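Local coordinates for protein ATP-dependent DNA helicase uvsW (Enterobacteria phage T4, PDB 1RIF) that couples ATP hydrolysis to 3'-5' unwinding of duplex DNA and drives branch migration in phage T4 recombination-dependent repair, this chain being its N-terminal part with the ATP-binding domain, at residues A[119-124]-A[133-138]; A[142-147]-A[256-261]. The protein carries 1 engineered substitution. All blocks are in the same frame, centred on the assembly; numbering follows the deposited sequence.

In the fold
Both contacts lie in the RecA-like ATP-binding domain, with centres about 6 Å apart, and each sets a helix against the parallel sheet or the loop that leaves it. Strands 130-133 and 254-258 are neighbours in that sheet: Leu133 N probably bonds Gly257 O at 2.7 Å, and Leu133 O probably receives Ser259 N at 3.1 Å. On the helix side, Leu135 CD2 of contact 1 packs on Ile144 CD1 of contact 2 at 3.4 Å, so the two apolar patches run into each other. Contact 1 contains Leu135 to Ser138 of the predicted ATP-binding loop, and contact 2 begins at Ser142, its last residue. The Leu258 side chain is about 8 Å from a bound gold ion.

Contact 1 (A[119-124]-A[133-138]); sequences KDAVFE and LNLPTS
Leu135 holds CG close to eclipsing its backbone N (chi1 -19°), and the turn about CB-CG (chi2 83°) leaves CD2 as the extended branch, reaching toward Ala121 on helix 116-128. This is the entry to the P-loop (Walker A motif) of a superfamily 2 helicase: strand 130-133 ends at Leu133, and the predicted ATP-binding residues start at Leu135. The second leucine comes at the same helix turn from another direction. Leu133 has CG anti to the carbonyl carbon (chi1 -56°), and its CD2 lies 4.0 Å from Ala121 O, a methyl against the helix backbone. Ala121 CA and Leu133 CA, the nearest alpha carbons across the contact, are 6.9 Å apart.

The interface is small, 128 Å² in all, and its three touching residues are buried. Ile144 of helix 141-155 packs on both Ala121 and Leu135, while Phe280 of strand 278-280 touches Leu133. Leu135 O accepts a hydrogen bond from NH2 of Arg141, at the start of helix 141-155, which holds the place of the usual P-loop lysine and is presumably the engineered residue. The meeting of the methyls themselves is close: Ala121 CB sits 3.6 Å from Leu135 CD2.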
# COMPACT_ATOMS: atom_id res chain seq x y z
N LYS A 119 5.49 -12.24 -13.09
CA LYS A 119 4.49 -11.76 -14.04
C LYS A 119 3.09 -11.87 -13.42
O LYS A 119 2.28 -10.96 -13.54
CB LYS A 119 4.53 -12.58 -15.33
CG LYS A 119 5.80 -12.42 -16.15
CD LYS A 119 5.71 -13.22 -17.44
CE LYS A 119 6.94 -13.02 -18.31
NZ LYS A 119 6.87 -13.81 -19.58
N ASP A 120 2.83 -13.00 -12.76
CA ASP A 120 1.54 -13.22 -12.11
C ASP A 120 1.31 -12.20 -11.00
O ASP A 120 0.24 -11.59 -10.92
CB ASP A 120 1.48 -14.64 -11.53
CG ASP A 120 1.26 -15.72 -12.59
OD1 ASP A 120 1.00 -15.36 -13.76
OD2 ASP A 120 1.35 -16.92 -12.25
N ALA A 121 2.31 -12.02 -10.14
CA ALA A 121 2.21 -11.07 -9.02
C ALA A 121 1.91 -9.65 -9.51
O ALA A 121 1.03 -8.97 -8.98
CB ALA A 121 3.50 -11.09 -8.21
N VAL A 122 2.66 -9.21 -10.53
CA VAL A 122 2.47 -7.88 -11.10
C VAL A 122 1.06 -7.74 -11.69
O VAL A 122 0.39 -6.73 -11.46
CB VAL A 122 3.51 -7.58 -12.21
CG1 VAL A 122 3.13 -6.32 -12.97
CG2 VAL A 122 4.89 -7.43 -11.60
N PHE A 123 0.63 -8.75 -12.44
CA PHE A 123 -0.70 -8.72 -13.04
C PHE A 123 -1.79 -8.66 -11.97
O PHE A 123 -2.73 -7.88 -12.07
CB PHE A 123 -0.91 -9.95 -13.93
CG PHE A 123 -2.25 -9.98 -14.60
CD1 PHE A 123 -2.54 -9.09 -15.63
CD2 PHE A 123 -3.24 -10.87 -14.18
CE1 PHE A 123 -3.79 -9.08 -16.23
CE2 PHE A 123 -4.49 -10.87 -14.77
CZ PHE A 123 -4.77 -9.98 -15.80
N GLU A 124 -1.66 -9.50 -10.94
CA GLU A 124 -2.61 -9.55 -9.83
C GLU A 124 -2.73 -8.19 -9.14
O GLU A 124 -3.84 -7.75 -8.81
CB GLU A 124 -2.15 -10.57 -8.78
CG GLU A 124 -2.97 -11.84 -8.70
CD GLU A 124 -4.36 -11.62 -8.12
OE1 GLU A 124 -4.47 -11.18 -6.95
OE2 GLU A 124 -5.34 -11.90 -8.83
N LEU A 133 1.40 -8.56 -1.49
CA LEU A 133 1.97 -9.59 -2.32
C LEU A 133 2.83 -10.46 -1.42
O LEU A 133 3.91 -10.04 -0.99
CB LEU A 133 2.79 -8.96 -3.44
CG LEU A 133 2.02 -7.96 -4.31
CD1 LEU A 133 2.96 -7.33 -5.31
CD2 LEU A 133 0.85 -8.67 -5.01
N ASN A 134 2.34 -11.65 -1.14
CA ASN A 134 3.04 -12.58 -0.27
C ASN A 134 4.03 -13.46 -1.03
O ASN A 134 3.70 -14.59 -1.40
CB ASN A 134 2.01 -13.42 0.48
CG ASN A 134 2.63 -14.36 1.48
OD1 ASN A 134 3.64 -14.03 2.11
ND2 ASN A 134 2.03 -15.54 1.66
N LEU A 135 5.24 -12.95 -1.26
CA LEU A 135 6.26 -13.71 -1.98
C LEU A 135 7.57 -13.71 -1.21
O LEU A 135 7.91 -12.72 -0.57
CB LEU A 135 6.51 -13.14 -3.38
CG LEU A 135 5.45 -12.25 -4.00
CD1 LEU A 135 5.64 -10.83 -3.48
CD2 LEU A 135 5.58 -12.26 -5.51
N PRO A 136 8.32 -14.82 -1.28
CA PRO A 136 9.62 -15.00 -0.61
C PRO A 136 10.68 -14.00 -1.05
O PRO A 136 10.68 -13.53 -2.19
CB PRO A 136 9.98 -16.44 -0.96
CG PRO A 136 9.36 -16.62 -2.31
CD PRO A 136 8.01 -15.99 -2.12
N THR A 137 11.58 -13.66 -0.13
CA THR A 137 12.63 -12.69 -0.41
C THR A 137 13.44 -13.04 -1.66
O THR A 137 14.15 -12.20 -2.22
CB THR A 137 13.57 -12.55 0.81
OG1 THR A 137 12.80 -12.61 2.02
CG2 THR A 137 14.32 -11.21 0.77
N SER A 138 13.32 -14.28 -2.11
CA SER A 138 14.05 -14.72 -3.30
C SER A 138 13.31 -14.38 -4.60
O SER A 138 13.92 -14.30 -5.66
CB SER A 138 14.31 -16.23 -3.24
OG SER A 138 13.10 -16.97 -3.19

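Contact 2 (A[142-147]-A[256-261]); sequences SLIQAL and FGLSGS
Helix 141-155 passes over the C-terminal end of strand 254-258 without its backbone coming close, the nearest alpha carbons, Gln145 CA and Phe256 CA, standing 8.8 Å apart, so Gln145 and Ile144 have to reach Leu258 through their side chains. Leu258 supplies the whole strand side of the contact, and its CB leaves the strand on the helix side. With chi2 at 80°, its CD2 is the branch that extends outward, and that methyl does most of the touching. It lies 3.9 Å from Gln145 CG and 4.1 Å from Gln145 CD, while the other methyl, Leu258 CD1, is 4.2 Å from Gln145 CG. The leucine fork thus meets the aliphatic part of the glutamine and the amide carbon, the two side chains crossing at a slant. A chi1 of -75° places Gln145 CG against Leu258, and the extended chi2 (171°) carries CD onward toward the sheet, although the side chain does not start out directly toward it.

Ile144, one residue back, adds a looser touch by its branch methyl, CG2 being 4.3 Å from Leu258 CD2. Together they form a buried, largely aliphatic contact between helix and sheet, as in the RecA-like fold, where the helix after the P-loop packs against the central strands.

Strand 254-258 runs between 226-232 and 130-133, and Leu258 also touches Asp232 of the predicted DEAH box. On the helix side, Ile144 leans on Val122 of helix 116-128, and Gln145 packs on Met173 of helix 167-180 and Met230 of strand 226-232.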
# COMPACT_ATOMS: atom_id res chain seq x y z
N SER A 142 12.52 -6.78 -6.47
CA SER A 142 12.86 -5.48 -7.05
C SER A 142 12.32 -5.37 -8.47
O SER A 142 11.93 -4.28 -8.89
CB SER A 142 14.37 -5.25 -7.05
OG SER A 142 15.05 -6.20 -7.86
N LEU A 143 12.31 -6.48 -9.20
CA LEU A 143 11.80 -6.49 -10.57
C LEU A 143 10.29 -6.37 -10.56
O LEU A 143 9.70 -5.74 -11.44
CB LEU A 143 12.22 -7.78 -11.30
CG LEU A 143 11.80 -7.88 -12.78
CD1 LEU A 143 12.34 -6.69 -13.58
CD2 LEU A 143 12.33 -9.18 -13.37
N ILE A 144 9.64 -6.98 -9.56
CA ILE A 144 8.19 -6.90 -9.44
C ILE A 144 7.83 -5.45 -9.18
O ILE A 144 6.91 -4.91 -9.79
CB ILE A 144 7.67 -7.78 -8.27
CG1 ILE A 144 7.85 -9.26 -8.62
CG2 ILE A 144 6.21 -7.44 -7.99
CD1 ILE A 144 7.29 -10.23 -7.59
N GLN A 145 8.57 -4.82 -8.27
CA GLN A 145 8.34 -3.42 -7.94
C GLN A 145 8.65 -2.50 -9.13
O GLN A 145 7.93 -1.54 -9.38
CB GLN A 145 9.20 -3.05 -6.72
CG GLN A 145 8.63 -3.60 -5.41
CD GLN A 145 9.56 -3.44 -4.24
OE1 GLN A 145 10.55 -4.16 -4.11
NE2 GLN A 145 9.27 -2.47 -3.37
N ALA A 146 9.72 -2.81 -9.86
CA ALA A 146 10.10 -2.02 -11.04
C ALA A 146 9.02 -2.10 -12.12
O ALA A 146 8.68 -1.10 -12.74
CB ALA A 146 11.43 -2.52 -11.61
N LEU A 147 8.47 -3.30 -12.34
CA LEU A 147 7.44 -3.47 -13.35
C LEU A 147 6.16 -2.73 -12.97
O LEU A 147 5.51 -2.11 -13.82
CB LEU A 147 7.16 -4.96 -13.57
CG LEU A 147 8.31 -5.65 -14.29
CD1 LEU A 147 8.06 -7.14 -14.43
CD2 LEU A 147 8.47 -5.01 -15.66
N PHE A 256 0.90 -1.35 -2.66
CA PHE A 256 1.38 -2.72 -2.53
C PHE A 256 2.34 -2.93 -1.37
O PHE A 256 3.22 -2.12 -1.11
CB PHE A 256 2.08 -3.16 -3.83
CG PHE A 256 1.23 -3.00 -5.06
CD1 PHE A 256 1.55 -2.06 -6.02
CD2 PHE A 256 0.09 -3.77 -5.23
CE1 PHE A 256 0.74 -1.88 -7.15
CE2 PHE A 256 -0.72 -3.61 -6.35
CZ PHE A 256 -0.39 -2.66 -7.31
N GLY A 257 2.13 -4.04 -0.67
CA GLY A 257 3.00 -4.41 0.42
C GLY A 257 3.62 -5.71 -0.05
O GLY A 257 2.92 -6.55 -0.61
N LEU A 258 4.93 -5.88 0.12
CA LEU A 258 5.57 -7.13 -0.30
C LEU A 258 6.23 -7.76 0.92
O LEU A 258 6.98 -7.10 1.66
CB LEU A 258 6.62 -6.87 -1.39
CG LEU A 258 6.08 -6.45 -2.75
CD1 LEU A 258 5.74 -4.96 -2.74
CD2 LEU A 258 7.12 -6.77 -3.82
N SER A 259 5.97 -9.04 1.14
CA SER A 259 6.53 -9.69 2.31
C SER A 259 6.41 -11.19 2.28
O SER A 259 5.40 -11.74 1.85
CB SER A 259 5.83 -9.13 3.55
OG SER A 259 6.22 -9.83 4.72
N GLY A 260 7.46 -11.86 2.75
CA GLY A 260 7.43 -13.31 2.81
C GLY A 260 7.09 -13.75 4.22
O GLY A 260 6.89 -14.94 4.48
N SER A 261 7.01 -12.79 5.13
CA SER A 261 6.71 -13.06 6.53
C SER A 261 5.51 -12.25 7.06
O SER A 261 5.69 -11.31 7.84
CB SER A 261 7.95 -12.73 7.37
OG SER A 261 9.12 -13.28 6.78